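Local coordinates for glycoside hydrolase YxiA (Bacillus licheniformis, PDB 3LV4), which probably hydrolyses alpha-1,5-linked L-arabinan as a calcium-binding family 43 glycoside hydrolase, at residues Y215-F220 and N292-D297; I231-S236 and Q330-V335; Y243-G248 and E268-K273. All coordinates share one frame; numbering follows the deposited sequence.

How the contacts relate
Family 43 enzymes share a five-bladed beta-propeller; contacts 1 and 2 lie where two of its consecutive blades meet, and contact 3 within the first of them. From the N terminus the chain runs through 215-220, 231-236 and 243-248, returns at 268-273, then runs out along the first strand of the next blade (292-297) and reaches its last strand at 330-335. Contact 3 closes a short loop between strands 230-236 and 272-280, nested inside the longer loops closed by contacts 1 and 2. Those two cross, because their segments alternate. Contact 1 joins the blades deep in the protein; contact 2 joins them farther out, at strand 333-335, beside strand 423-432 of the C-terminal region.

Contact 1. Residues Y215-F220 and N292-D297; sequences YLYMSF and NSAFYD
N292 lays its side-chain amide against CB and the root of the Y217 ring, and this is the close-packed part of the contact. The two side chains cross at about a right angle with ring and amide planes 74° apart, so the amide is not stacked on the ring; ND2 comes in obliquely, 3.6 Å from Y217 CG. N292 OD1 and ND2 both stand 3.5 Å from Y217 CB. CG of N292 sits between its own backbone N and carbonyl carbon (chi1 74°), which turns the amide toward strand 213-220. Farther along, A294 CB meets Y217 CE1 at 4.3 Å, a lighter apolar touch. No direct hydrogen bond links the segments, and at S219 the packing gives way to a water. That water accepts from S219 OG (2.8 Å) and from N292 N, and donates to N292 OD1 (2.7 Å). S219 OG also bonds with H291 N, and the S219 side chain lies near E201, the predicted proton donor. ND2 donates to S293 O (3.1 Å, 167°), a nearly straight bond arriving from above the carbonyl plane. With an alanine here the water is likely to lose OD1 as an acceptor and S293 O the ND2 donor, and a gap would probably open beside Y217 CB. The strands, from consecutive propeller blades, run nearly antiparallel but 7.6 Å apart at their axes, without backbone pairing. The chemistry implies an inter-blade seam in which one buried amide lies with its O and N against a tyrosine's CB and ring root, while their hydrogen bonds go to a water and a backbone carbonyl.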
ATOM      1  N   TYR A 215       2.686  11.231  -1.244  1.00  9.53           N
ATOM      2  CA  TYR A 215       2.328  10.340  -0.142  1.00  7.83           C
ATOM      3  C   TYR A 215       3.142   9.063  -0.164  1.00  9.25           C
ATOM      4  O   TYR A 215       3.125   8.314  -1.146  1.00  8.35           O
ATOM      5  CB  TYR A 215       0.828  10.023  -0.158  1.00  8.79           C
ATOM      6  CG  TYR A 215       0.003  11.269   0.007  1.00  8.82           C
ATOM      7  CD1 TYR A 215      -0.387  11.707   1.268  1.00  8.13           C
ATOM      8  CD2 TYR A 215      -0.356  12.034  -1.099  1.00  8.37           C
ATOM      9  CE1 TYR A 215      -1.126  12.870   1.420  1.00  9.47           C
ATOM     10  CE2 TYR A 215      -1.090  13.199  -0.954  1.00  7.81           C
ATOM     11  CZ  TYR A 215      -1.474  13.608   0.303  1.00 10.44           C
ATOM     12  OH  TYR A 215      -2.203  14.764   0.437  1.00 10.54           O
ATOM     13  N   LEU A 216       3.860   8.829   0.931  1.00  7.81           N
ATOM     14  CA  LEU A 216       4.612   7.594   1.106  1.00  8.05           C
ATOM     15  C   LEU A 216       3.736   6.569   1.810  1.00  7.89           C
ATOM     16  O   LEU A 216       3.509   6.661   3.021  1.00  8.22           O
ATOM     17  CB  LEU A 216       5.874   7.856   1.924  1.00  9.13           C
ATOM     18  CG  LEU A 216       6.688   6.639   2.372  1.00  7.92           C
ATOM     19  CD1 LEU A 216       7.224   5.867   1.156  1.00  8.79           C
ATOM     20  CD2 LEU A 216       7.829   7.106   3.272  1.00  9.19           C
ATOM     21  N   TYR A 217       3.219   5.614   1.038  1.00  7.08           N
ATOM     22  CA  TYR A 217       2.508   4.477   1.595  1.00  7.97           C
ATOM     23  C   TYR A 217       3.521   3.410   1.966  1.00  9.20           C
ATOM     24  O   TYR A 217       4.571   3.292   1.332  1.00  9.03           O
ATOM     25  CB  TYR A 217       1.499   3.914   0.586  1.00  8.45           C
ATOM     26  CG  TYR A 217       0.360   4.857   0.302  1.00  9.94           C
ATOM     27  CD1 TYR A 217       0.449   5.803  -0.712  1.00  8.16           C
ATOM     28  CD2 TYR A 217      -0.807   4.809   1.054  1.00 11.35           C
ATOM     29  CE1 TYR A 217      -0.598   6.665  -0.976  1.00  9.29           C
ATOM     30  CE2 TYR A 217      -1.855   5.667   0.804  1.00 10.22           C
ATOM     31  CZ  TYR A 217      -1.746   6.593  -0.206  1.00 10.63           C
ATOM     32  OH  TYR A 217      -2.790   7.444  -0.449  1.00 12.41           O
HETATM   33  N   MSE A 218       3.206   2.646   3.006  1.00  7.47           N
HETATM   34  CA  MSE A 218       4.071   1.572   3.454  1.00 10.84           C
HETATM   35  C   MSE A 218       3.276   0.607   4.309  1.00  9.50           C
HETATM   36  O   MSE A 218       2.187   0.937   4.792  1.00 10.24           O
HETATM   37  CB  MSE A 218       5.257   2.133   4.237  1.00 14.85           C
HETATM   38  CG  MSE A 218       4.868   3.119   5.286  1.00 19.29           C
HETATM   39 SE   MSE A 218       6.365   4.279   5.793  1.00 22.65          SE
HETATM   40  CE  MSE A 218       5.288   5.757   6.508  1.00 18.92           C
ATOM     41  N   SER A 219       3.802  -0.597   4.472  1.00  8.32           N
ATOM     42  CA  SER A 219       3.141  -1.598   5.297  1.00  7.93           C
ATOM     43  C   SER A 219       3.962  -1.835   6.548  1.00  7.85           C
ATOM     44  O   SER A 219       5.174  -2.053   6.471  1.00  9.70           O
ATOM     45  CB  SER A 219       2.937  -2.903   4.514  1.00  9.76           C
ATOM     46  OG  SER A 219       2.010  -2.688   3.461  1.00 10.62           O
ATOM     47  N   PHE A 220       3.299  -1.748   7.697  1.00  6.76           N
ATOM     48  CA  PHE A 220       3.931  -2.023   8.987  1.00  7.00           C
ATOM     49  C   PHE A 220       3.535  -3.435   9.431  1.00  8.61           C
ATOM     50  O   PHE A 220       2.432  -3.910   9.125  1.00  9.33           O
ATOM     51  CB  PHE A 220       3.449  -1.026  10.047  1.00  6.97           C
ATOM     52  CG  PHE A 220       4.202   0.286  10.078  1.00  8.17           C
ATOM     53  CD1 PHE A 220       4.615   0.912   8.912  1.00  8.98           C
ATOM     54  CD2 PHE A 220       4.443   0.920  11.296  1.00  8.21           C
ATOM     55  CE1 PHE A 220       5.280   2.138   8.959  1.00  9.54           C
ATOM     56  CE2 PHE A 220       5.106   2.140  11.352  1.00  9.08           C
ATOM     57  CZ  PHE A 220       5.531   2.749  10.178  1.00  9.68           C
ATOM     58  N   ASN A 292       0.468  -2.275  -0.603  1.00  8.01           N
ATOM     59  CA  ASN A 292      -0.386  -1.622  -1.569  1.00  7.67           C
ATOM     60  C   ASN A 292       0.381  -0.971  -2.695  1.00  8.64           C
ATOM     61  O   ASN A 292       1.593  -0.768  -2.622  1.00 11.63           O
ATOM     62  CB  ASN A 292      -1.237  -0.547  -0.887  1.00  7.07           C
ATOM     63  CG  ASN A 292      -0.428   0.679  -0.517  1.00  9.20           C
ATOM     64  OD1 ASN A 292       0.284   0.684   0.490  1.00  8.13           O
ATOM     65  ND2 ASN A 292      -0.528   1.728  -1.334  1.00  9.38           N
ATOM     66  N   SER A 293      -0.355  -0.660  -3.749  1.00  9.59           N
ATOM     67  CA  SER A 293       0.032   0.388  -4.671  1.00  8.19           C
ATOM     68  C   SER A 293      -1.143   1.361  -4.688  1.00  9.20           C
ATOM     69  O   SER A 293      -2.117   1.195  -3.940  1.00 10.07           O
ATOM     70  CB  SER A 293       0.361  -0.159  -6.074  1.00  6.63           C
ATOM     71  OG  SER A 293      -0.619  -1.066  -6.549  1.00  9.41           O
ATOM     72  N   ALA A 294      -1.052   2.388  -5.513  1.00  8.78           N
ATOM     73  CA  ALA A 294      -2.101   3.397  -5.544  1.00  8.05           C
ATOM     74  C   ALA A 294      -2.067   4.090  -6.892  1.00 11.21           C
ATOM     75  O   ALA A 294      -1.020   4.152  -7.543  1.00 11.55           O
ATOM     76  CB  ALA A 294      -1.921   4.390  -4.404  1.00  8.89           C
ATOM     77  N   PHE A 295      -3.219   4.592  -7.318  1.00 12.15           N
ATOM     78  CA  PHE A 295      -3.371   5.126  -8.659  1.00 11.77           C
ATOM     79  C   PHE A 295      -4.197   6.388  -8.579  1.00 11.78           C
ATOM     80  O   PHE A 295      -5.235   6.414  -7.911  1.00 13.15           O
ATOM     81  CB  PHE A 295      -4.090   4.093  -9.539  1.00 12.07           C
ATOM     82  CG  PHE A 295      -4.215   4.494 -10.973  1.00 12.91           C
ATOM     83  CD1 PHE A 295      -3.160   4.271 -11.859  1.00 16.11           C
ATOM     84  CD2 PHE A 295      -5.388   5.058 -11.452  1.00 13.86           C
ATOM     85  CE1 PHE A 295      -3.266   4.620 -13.188  1.00 19.25           C
ATOM     86  CE2 PHE A 295      -5.500   5.416 -12.788  1.00 18.30           C
ATOM     87  CZ  PHE A 295      -4.438   5.196 -13.657  1.00 20.46           C
ATOM     88  N   TYR A 296      -3.721   7.438  -9.244  1.00 11.87           N
ATOM     89  CA  TYR A 296      -4.495   8.658  -9.424  1.00 12.73           C
ATOM     90  C   TYR A 296      -4.930   8.782 -10.890  1.00 12.79           C
ATOM     91  O   TYR A 296      -4.101   8.731 -11.802  1.00 14.35           O
ATOM     92  CB  TYR A 296      -3.696   9.895  -8.986  1.00 12.57           C
ATOM     93  CG  TYR A 296      -4.387  11.182  -9.371  1.00 14.37           C
ATOM     94  CD1 TYR A 296      -5.467  11.651  -8.645  1.00 15.06           C
ATOM     95  CD2 TYR A 296      -3.970  11.914 -10.480  1.00 14.88           C
ATOM     96  CE1 TYR A 296      -6.120  12.817  -9.007  1.00 16.54           C
ATOM     97  CE2 TYR A 296      -4.611  13.081 -10.844  1.00 15.34           C
ATOM     98  CZ  TYR A 296      -5.689  13.526 -10.107  1.00 18.38           C
ATOM     99  OH  TYR A 296      -6.338  14.686 -10.473  1.00 20.59           O
ATOM    100  N   ASP A 297      -6.235   8.928 -11.112  1.00 13.52           N
ATOM    101  CA  ASP A 297      -6.788   9.002 -12.467  1.00 13.73           C
ATOM    102  C   ASP A 297      -6.997  10.467 -12.860  1.00 15.93           C
ATOM    103  O   ASP A 297      -7.898  11.121 -12.345  1.00 16.84           O
ATOM    104  CB  ASP A 297      -8.113   8.229 -12.521  1.00 15.24           C
ATOM    105  CG  ASP A 297      -8.702   8.149 -13.922  1.00 21.51           C
ATOM    106  OD1 ASP A 297      -8.452   9.050 -14.741  1.00 25.18           O
ATOM    107  OD2 ASP A 297      -9.436   7.179 -14.201  1.00 25.94           O
TER
HETATM  108  O   HOH W   1       2.371  -0.847   1.398  1.00  9.12           O

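Contact 2. Residues I231-S236 and Q330-V335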
ATOM      1  N   ILE A 231      -1.491  -0.856   6.481  1.00  7.98           N
ATOM      2  CA  ILE A 231      -1.029   0.199   5.589  1.00  7.43           C
ATOM      3  C   ILE A 231      -0.976   1.521   6.334  1.00  9.22           C
ATOM      4  O   ILE A 231      -1.932   1.903   7.012  1.00  8.82           O
ATOM      5  CB  ILE A 231      -1.947   0.336   4.354  1.00  8.76           C
ATOM      6  CG1 ILE A 231      -1.835  -0.919   3.480  1.00 10.36           C
ATOM      7  CG2 ILE A 231      -1.592   1.594   3.556  1.00 10.12           C
ATOM      8  CD1 ILE A 231      -2.959  -1.078   2.452  1.00 10.63           C
ATOM      9  N   ARG A 232       0.154   2.207   6.219  1.00  8.30           N
ATOM     10  CA  ARG A 232       0.321   3.514   6.829  1.00  8.37           C
ATOM     11  C   ARG A 232       0.805   4.481   5.769  1.00 10.25           C
ATOM     12  O   ARG A 232       1.311   4.071   4.715  1.00  9.22           O
ATOM     13  CB  ARG A 232       1.317   3.462   7.992  1.00  7.68           C
ATOM     14  CG  ARG A 232       0.950   2.442   9.062  1.00  7.74           C
ATOM     15  CD  ARG A 232       1.546   2.757  10.433  1.00  7.22           C
ATOM     16  NE  ARG A 232       1.055   1.798  11.423  1.00  7.56           N
ATOM     17  CZ  ARG A 232       1.147   1.949  12.743  1.00  8.47           C
ATOM     18  NH1 ARG A 232       1.752   3.019  13.254  1.00 10.14           N
ATOM     19  NH2 ARG A 232       0.648   1.014  13.550  1.00  7.57           N
ATOM     20  N   VAL A 233       0.653   5.768   6.045  1.00  9.26           N
ATOM     21  CA  VAL A 233       1.047   6.777   5.076  1.00  7.80           C
ATOM     22  C   VAL A 233       1.711   7.959   5.781  1.00  8.14           C
ATOM     23  O   VAL A 233       1.454   8.225   6.970  1.00  8.08           O
ATOM     24  CB  VAL A 233      -0.173   7.224   4.230  1.00  6.50           C
ATOM     25  CG1 VAL A 233      -1.188   7.995   5.099  1.00  8.04           C
ATOM     26  CG2 VAL A 233       0.268   8.034   3.005  1.00  7.45           C
ATOM     27  N   ALA A 234       2.596   8.633   5.050  1.00  6.32           N
ATOM     28  CA  ALA A 234       3.250   9.846   5.505  1.00  6.11           C
ATOM     29  C   ALA A 234       3.328  10.747   4.282  1.00  6.72           C
ATOM     30  O   ALA A 234       3.054  10.294   3.166  1.00  9.18           O
ATOM     31  CB  ALA A 234       4.652   9.527   6.037  1.00  6.90           C
ATOM     32  N   ARG A 235       3.681  12.015   4.457  1.00  7.49           N
ATOM     33  CA  ARG A 235       3.680  12.909   3.299  1.00  8.23           C
ATOM     34  C   ARG A 235       4.841  13.899   3.294  1.00  7.32           C
ATOM     35  O   ARG A 235       5.443  14.186   4.332  1.00  8.84           O
ATOM     36  CB  ARG A 235       2.347  13.665   3.188  1.00  7.45           C
ATOM     37  CG  ARG A 235       2.181  14.781   4.216  1.00  8.78           C
ATOM     38  CD  ARG A 235       0.780  15.362   4.182  1.00  8.26           C
ATOM     39  NE  ARG A 235       0.658  16.478   5.116  1.00  9.70           N
ATOM     40  CZ  ARG A 235      -0.447  17.191   5.300  1.00 11.39           C
ATOM     41  NH1 ARG A 235      -1.552  16.913   4.615  1.00 11.39           N
ATOM     42  NH2 ARG A 235      -0.444  18.188   6.176  1.00 11.72           N
ATOM     43  N   SER A 236       5.137  14.413   2.108  1.00  8.26           N
ATOM     44  CA  SER A 236       6.214  15.371   1.898  1.00 10.72           C
ATOM     45  C   SER A 236       5.891  16.208   0.671  1.00  9.98           C
ATOM     46  O   SER A 236       5.227  15.737  -0.245  1.00 11.92           O
ATOM     47  CB  SER A 236       7.540  14.636   1.661  1.00 11.66           C
ATOM     48  OG  SER A 236       8.612  15.553   1.481  1.00 10.39           O
ATOM     49  N   GLN A 330      -7.755  18.190   5.641  1.00 11.49           N
ATOM     50  CA  GLN A 330      -6.358  18.479   6.000  1.00 12.17           C
ATOM     51  C   GLN A 330      -5.351  17.967   4.970  1.00 11.32           C
ATOM     52  O   GLN A 330      -4.137  18.095   5.161  1.00 11.46           O
ATOM     53  CB  GLN A 330      -6.031  17.848   7.357  1.00 14.45           C
ATOM     54  CG  GLN A 330      -7.183  17.886   8.350  1.00 24.49           C
ATOM     55  CD  GLN A 330      -7.438  19.270   8.850  1.00 33.24           C
ATOM     56  OE1 GLN A 330      -6.600  20.158   8.686  1.00 37.37           O
ATOM     57  NE2 GLN A 330      -8.598  19.476   9.467  1.00 34.29           N
ATOM     58  N   GLY A 331      -5.833  17.359   3.892  1.00 11.00           N
ATOM     59  CA  GLY A 331      -4.921  16.833   2.892  1.00  9.66           C
ATOM     60  C   GLY A 331      -4.315  15.477   3.229  1.00 10.89           C
ATOM     61  O   GLY A 331      -3.203  15.156   2.789  1.00  9.63           O
ATOM     62  N   TRP A 332      -5.035  14.686   4.022  1.00  9.59           N
ATOM     63  CA  TRP A 332      -4.677  13.292   4.270  1.00  8.87           C
ATOM     64  C   TRP A 332      -5.696  12.366   3.595  1.00  8.78           C
ATOM     65  O   TRP A 332      -6.905  12.619   3.645  1.00 10.79           O
ATOM     66  CB  TRP A 332      -4.602  13.009   5.780  1.00  9.36           C
ATOM     67  CG  TRP A 332      -3.428  13.665   6.418  1.00 10.13           C
ATOM     68  CD1 TRP A 332      -3.417  14.851   7.106  1.00 10.67           C
ATOM     69  CD2 TRP A 332      -2.072  13.206   6.392  1.00 10.04           C
ATOM     70  NE1 TRP A 332      -2.137  15.137   7.530  1.00 11.91           N
ATOM     71  CE2 TRP A 332      -1.295  14.148   7.099  1.00 10.42           C
ATOM     72  CE3 TRP A 332      -1.442  12.084   5.850  1.00  9.74           C
ATOM     73  CZ2 TRP A 332       0.083  14.002   7.274  1.00 10.04           C
ATOM     74  CZ3 TRP A 332      -0.066  11.938   6.024  1.00 11.36           C
ATOM     75  CH2 TRP A 332       0.678  12.891   6.733  1.00 10.24           C
ATOM     76  N   PRO A 333      -5.212  11.299   2.950  1.00  8.43           N
ATOM     77  CA  PRO A 333      -6.144  10.409   2.252  1.00  8.43           C
ATOM     78  C   PRO A 333      -6.822   9.458   3.227  1.00  8.67           C
ATOM     79  O   PRO A 333      -6.177   8.985   4.162  1.00 10.02           O
ATOM     80  CB  PRO A 333      -5.232   9.627   1.293  1.00 10.58           C
ATOM     81  CG  PRO A 333      -3.890   9.615   1.978  1.00  8.87           C
ATOM     82  CD  PRO A 333      -3.805  10.896   2.782  1.00  7.75           C
ATOM     83  N   VAL A 334      -8.111   9.203   3.020  1.00  8.07           N
ATOM     84  CA  VAL A 334      -8.847   8.243   3.837  1.00  8.13           C
ATOM     85  C   VAL A 334      -9.363   7.127   2.926  1.00 10.04           C
ATOM     86  O   VAL A 334      -9.721   7.373   1.770  1.00 11.13           O
ATOM     87  CB  VAL A 334     -10.011   8.904   4.625  1.00  8.00           C
ATOM     88  CG1 VAL A 334      -9.484  10.038   5.515  1.00  7.90           C
ATOM     89  CG2 VAL A 334     -11.090   9.425   3.676  1.00 11.31           C
ATOM     90  N   VAL A 335      -9.364   5.898   3.433  1.00  7.45           N
ATOM     91  CA  VAL A 335      -9.810   4.756   2.641  1.00  7.69           C
ATOM     92  C   VAL A 335     -11.321   4.558   2.799  1.00  7.61           C
ATOM     93  O   VAL A 335     -11.827   4.463   3.920  1.00  9.24           O
ATOM     94  CB  VAL A 335      -9.064   3.469   3.072  1.00  8.80           C
ATOM     95  CG1 VAL A 335      -9.402   2.292   2.148  1.00  9.98           C
ATOM     96  CG2 VAL A 335      -7.566   3.722   3.090  1.00  9.47           C
TER
HETATM   97  O   HOH W   2      -2.630  19.801   6.878  1.00 30.69           O
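Stacking dominates where R235 lies on W332: the guanidinium rests flat on the indole, centres 4.0 Å apart and planes at 13°, with W332 NE1 beneath its centre. R235 NE comes within 3.3 Å of W332 CZ2. The aliphatic part of the arginine, extended from CG to NE, continues over the same face, and R235 CD makes a CH-pi contact 3.6 Å from the centroid of the six-membered ring. A cation-pi contact with Y213 adds a second aromatic partner. Hydrogen bonds hold the guanidinium from its edge. R235 NH1 donates to Q330 O (2.9 Å, 166°), nearly straight and close to the guanidinium plane, and more weakly to G331 O, which is also bonded by Y215 OH. A water bridges R235 NH2 to the same Q330 O. G331 has positive phi, and a CB here would press on the carbonyl O of Q330 and on R235 NH1. In the five-bladed propeller these segments belong to consecutive blades: the third strand of one faces the turn leading into the last strand of the next. Apolar contacts are lighter: V233 CG1 reaches W332 CE3 at 4.2 Å and P333 CG at 4.4 Å, while the backbone CA of A234 meets the indole at its edge, 4.0 Å from W332 CZ3. Beyond the pair, W332 also packs on V272 and A246, and on L431 of strand 423-432.

Contact 3. Residues Y243-G248 and E268-K273; sequences YYDAEG and EPYGVK. With CA (calcium ion), chain E.
The type I beta turn D245-G248 docks on the loop P269-G271 and the start of strand 272-280, the last strand of a blade of the five-bladed beta-propeller, with a calcium ion at the rim of the contact. Inside the turn, G248 N bonds back to D245 O, and D245 OD1 takes a weak bond from E247 N, an Asx turn laid over the beta turn. D245 OD1 also accepts from H249 N. The other oxygen makes the one direct hydrogen bond between the segments: G271 N donates to D245 OD2 at 2.9 Å and 157°, using the anti lone pair, the one turned away from OD1. Both oxygens of this carboxylate are thus occupied by backbone amides. With CG of D245 held between its backbone N and carbonyl carbon (chi1 67°), the carboxylate reaches across while CB comes down on the backbone, 3.5 Å from G271 CA. G271 adopts a positive phi that would jam a side chain against the preceding carbonyl. OD2 also passes the edge of the Y270 ring, and Y270 also meets H249 edge-to-face. On the apolar flank V272 CG2 touches A246 CB at 3.8 Å and approaches A246 N. Calcium sits at the outer flank, away from the annotated catalytic and metal residues. E247 holds it in bidentate fashion, OE1 at 2.5 Å and OE2 at 2.6 Å from the ion, the glutamate chain being extended beyond CG; five waters and one atom from elsewhere complete the eight ligands. One of those waters ties the metal to the second segment: its oxygen lies 2.5 Å from the calcium and donates to P269 O at 2.8 Å.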
ATOM      1  N   TYR A 243       9.752  12.914   4.928  1.00 11.05           N
ATOM      2  CA  TYR A 243       8.363  12.520   5.128  1.00  8.54           C
ATOM      3  C   TYR A 243       7.961  12.657   6.588  1.00  8.68           C
ATOM      4  O   TYR A 243       8.762  12.386   7.497  1.00  9.53           O
ATOM      5  CB  TYR A 243       8.125  11.084   4.629  1.00  7.83           C
ATOM      6  CG  TYR A 243       8.021  11.005   3.125  1.00  8.22           C
ATOM      7  CD1 TYR A 243       9.142  10.742   2.335  1.00  9.10           C
ATOM      8  CD2 TYR A 243       6.800  11.216   2.491  1.00  7.83           C
ATOM      9  CE1 TYR A 243       9.042  10.693   0.944  1.00  8.24           C
ATOM     10  CE2 TYR A 243       6.686  11.165   1.114  1.00  9.14           C
ATOM     11  CZ  TYR A 243       7.806  10.904   0.346  1.00  9.96           C
ATOM     12  OH  TYR A 243       7.669  10.864  -1.012  1.00  8.71           O
ATOM     13  N   TYR A 244       6.718  13.086   6.797  1.00  7.89           N
ATOM     14  CA  TYR A 244       6.176  13.346   8.131  1.00  6.85           C
ATOM     15  C   TYR A 244       4.809  12.714   8.257  1.00  9.22           C
ATOM     16  O   TYR A 244       4.079  12.603   7.263  1.00  9.57           O
ATOM     17  CB  TYR A 244       6.021  14.855   8.379  1.00  7.73           C
ATOM     18  CG  TYR A 244       7.331  15.601   8.391  1.00 10.57           C
ATOM     19  CD1 TYR A 244       7.798  16.251   7.252  1.00 11.65           C
ATOM     20  CD2 TYR A 244       8.108  15.643   9.539  1.00 12.90           C
ATOM     21  CE1 TYR A 244       9.003  16.927   7.266  1.00 14.76           C
ATOM     22  CE2 TYR A 244       9.310  16.310   9.562  1.00 13.16           C
ATOM     23  CZ  TYR A 244       9.755  16.953   8.426  1.00 15.46           C
ATOM     24  OH  TYR A 244      10.962  17.624   8.465  1.00 18.04           O
ATOM     25  N   ASP A 245       4.451  12.315   9.476  1.00  9.06           N
ATOM     26  CA  ASP A 245       3.090  11.847   9.720  1.00  8.37           C
ATOM     27  C   ASP A 245       2.201  13.022  10.142  1.00  9.52           C
ATOM     28  O   ASP A 245       2.628  14.181  10.065  1.00 10.63           O
ATOM     29  CB  ASP A 245       3.036  10.643  10.691  1.00  6.48           C
ATOM     30  CG  ASP A 245       3.465  10.982  12.119  1.00  9.04           C
ATOM     31  OD1 ASP A 245       3.522  12.177  12.491  1.00  8.77           O
ATOM     32  OD2 ASP A 245       3.712  10.018  12.887  1.00  8.56           O
ATOM     33  N   ALA A 246       0.968  12.751  10.557  1.00  8.02           N
ATOM     34  CA  ALA A 246       0.037  13.852  10.801  1.00  9.27           C
ATOM     35  C   ALA A 246       0.300  14.606  12.114  1.00 10.12           C
ATOM     36  O   ALA A 246      -0.247  15.684  12.332  1.00 10.95           O
ATOM     37  CB  ALA A 246      -1.423  13.381  10.697  1.00  9.23           C
ATOM     38  N   GLU A 247       1.156  14.048  12.966  1.00  8.35           N
ATOM     39  CA  GLU A 247       1.629  14.741  14.162  1.00  8.12           C
ATOM     40  C   GLU A 247       2.941  15.468  13.895  1.00  8.57           C
ATOM     41  O   GLU A 247       3.537  16.050  14.807  1.00 12.01           O
ATOM     42  CB  GLU A 247       1.822  13.754  15.316  1.00  8.44           C
ATOM     43  CG  GLU A 247       0.510  13.291  15.926  1.00 11.01           C
ATOM     44  CD  GLU A 247       0.696  12.280  17.036  1.00 12.69           C
ATOM     45  OE1 GLU A 247       1.513  11.350  16.877  1.00 12.06           O
ATOM     46  OE2 GLU A 247       0.009  12.405  18.072  1.00 12.61           O
ATOM     47  N   GLY A 248       3.404  15.426  12.650  1.00  8.39           N
ATOM     48  CA  GLY A 248       4.662  16.062  12.309  1.00  8.87           C
ATOM     49  C   GLY A 248       5.893  15.290  12.753  1.00 10.29           C
ATOM     50  O   GLY A 248       7.010  15.829  12.731  1.00 10.23           O
ATOM     51  N   GLU A 268       5.334   1.567  16.090  1.00  8.60           N
ATOM     52  CA  GLU A 268       3.880   1.718  15.970  1.00  9.87           C
ATOM     53  C   GLU A 268       3.293   3.093  16.363  1.00  8.89           C
ATOM     54  O   GLU A 268       2.177   3.411  15.953  1.00 10.03           O
ATOM     55  CB  GLU A 268       3.132   0.593  16.696  1.00 12.26           C
ATOM     56  CG  GLU A 268       3.229   0.647  18.205  1.00 10.10           C
ATOM     57  CD  GLU A 268       2.566  -0.551  18.879  1.00 12.43           C
ATOM     58  OE1 GLU A 268       1.977  -1.418  18.184  1.00 14.05           O
ATOM     59  OE2 GLU A 268       2.643  -0.629  20.116  1.00 13.64           O
ATOM     60  N   PRO A 269       4.022   3.910  17.151  1.00  8.68           N
ATOM     61  CA  PRO A 269       3.418   5.226  17.411  1.00  9.83           C
ATOM     62  C   PRO A 269       3.435   6.160  16.208  1.00  9.17           C
ATOM     63  O   PRO A 269       2.872   7.253  16.289  1.00 11.22           O
ATOM     64  CB  PRO A 269       4.316   5.826  18.515  1.00 11.11           C
ATOM     65  CG  PRO A 269       5.015   4.658  19.137  1.00 10.05           C
ATOM     66  CD  PRO A 269       5.200   3.661  18.001  1.00  9.41           C
ATOM     67  N   TYR A 270       4.057   5.750  15.110  1.00  8.85           N
ATOM     68  CA  TYR A 270       4.372   6.686  14.034  1.00  7.88           C
ATOM     69  C   TYR A 270       3.725   6.316  12.719  1.00  8.56           C
ATOM     70  O   TYR A 270       3.466   5.141  12.465  1.00  8.85           O
ATOM     71  CB  TYR A 270       5.884   6.767  13.860  1.00 10.24           C
ATOM     72  CG  TYR A 270       6.550   7.215  15.127  1.00  9.41           C
ATOM     73  CD1 TYR A 270       6.420   8.527  15.568  1.00 12.85           C
ATOM     74  CD2 TYR A 270       7.278   6.330  15.906  1.00  9.66           C
ATOM     75  CE1 TYR A 270       7.011   8.945  16.743  1.00 14.07           C
ATOM     76  CE2 TYR A 270       7.880   6.749  17.088  1.00 12.06           C
ATOM     77  CZ  TYR A 270       7.740   8.056  17.494  1.00 13.09           C
ATOM     78  OH  TYR A 270       8.329   8.492  18.658  1.00 14.68           O
ATOM     79  N   GLY A 271       3.485   7.328  11.886  1.00  7.27           N
ATOM     80  CA  GLY A 271       2.770   7.149  10.635  1.00  7.41           C
ATOM     81  C   GLY A 271       1.262   7.261  10.801  1.00  8.65           C
ATOM     82  O   GLY A 271       0.734   7.115  11.906  1.00 10.26           O
ATOM     83  N   VAL A 272       0.555   7.515   9.704  1.00  6.89           N
ATOM     84  CA  VAL A 272      -0.905   7.529   9.748  1.00  7.79           C
ATOM     85  C   VAL A 272      -1.403   6.151   9.325  1.00  9.21           C
ATOM     86  O   VAL A 272      -1.244   5.764   8.168  1.00 10.87           O
ATOM     87  CB  VAL A 272      -1.475   8.597   8.797  1.00  9.23           C
ATOM     88  CG1 VAL A 272      -3.007   8.610   8.843  1.00 11.39           C
ATOM     89  CG2 VAL A 272      -0.905   9.986   9.147  1.00  8.76           C
ATOM     90  N   LYS A 273      -1.993   5.407  10.257  1.00  8.75           N
ATOM     91  CA  LYS A 273      -2.467   4.048   9.971  1.00  8.75           C
ATOM     92  C   LYS A 273      -3.839   4.107   9.318  1.00  7.59           C
ATOM     93  O   LYS A 273      -4.790   4.618   9.908  1.00  9.20           O
ATOM     94  CB  LYS A 273      -2.514   3.208  11.248  1.00  7.63           C
ATOM     95  CG  LYS A 273      -3.149   1.839  11.081  1.00  6.62           C
ATOM     96  CD  LYS A 273      -3.166   1.080  12.413  1.00  6.96           C
ATOM     97  CE  LYS A 273      -3.828  -0.294  12.301  1.00  9.52           C
ATOM     98  NZ  LYS A 273      -4.006  -0.923  13.651  1.00  9.70           N
TER
HETATM   99 CA    CA E 505       1.273  10.383  19.188  1.00 19.82          CA
HETATM  100  O   HOH W   3       3.233   9.168  18.232  1.00 14.89           O
HETATM  101  O   HOH W   4       2.575   9.949  21.467  1.00 29.93           O
HETATM  102  O   HOH W   5       2.917  12.329  19.558  1.00 16.07           O
HETATM  103  O   HOH W   6      -0.433  11.104  20.920  1.00 27.51           O
HETATM  104  O   HOH W   7      -0.267   8.948  17.737  1.00 18.06           O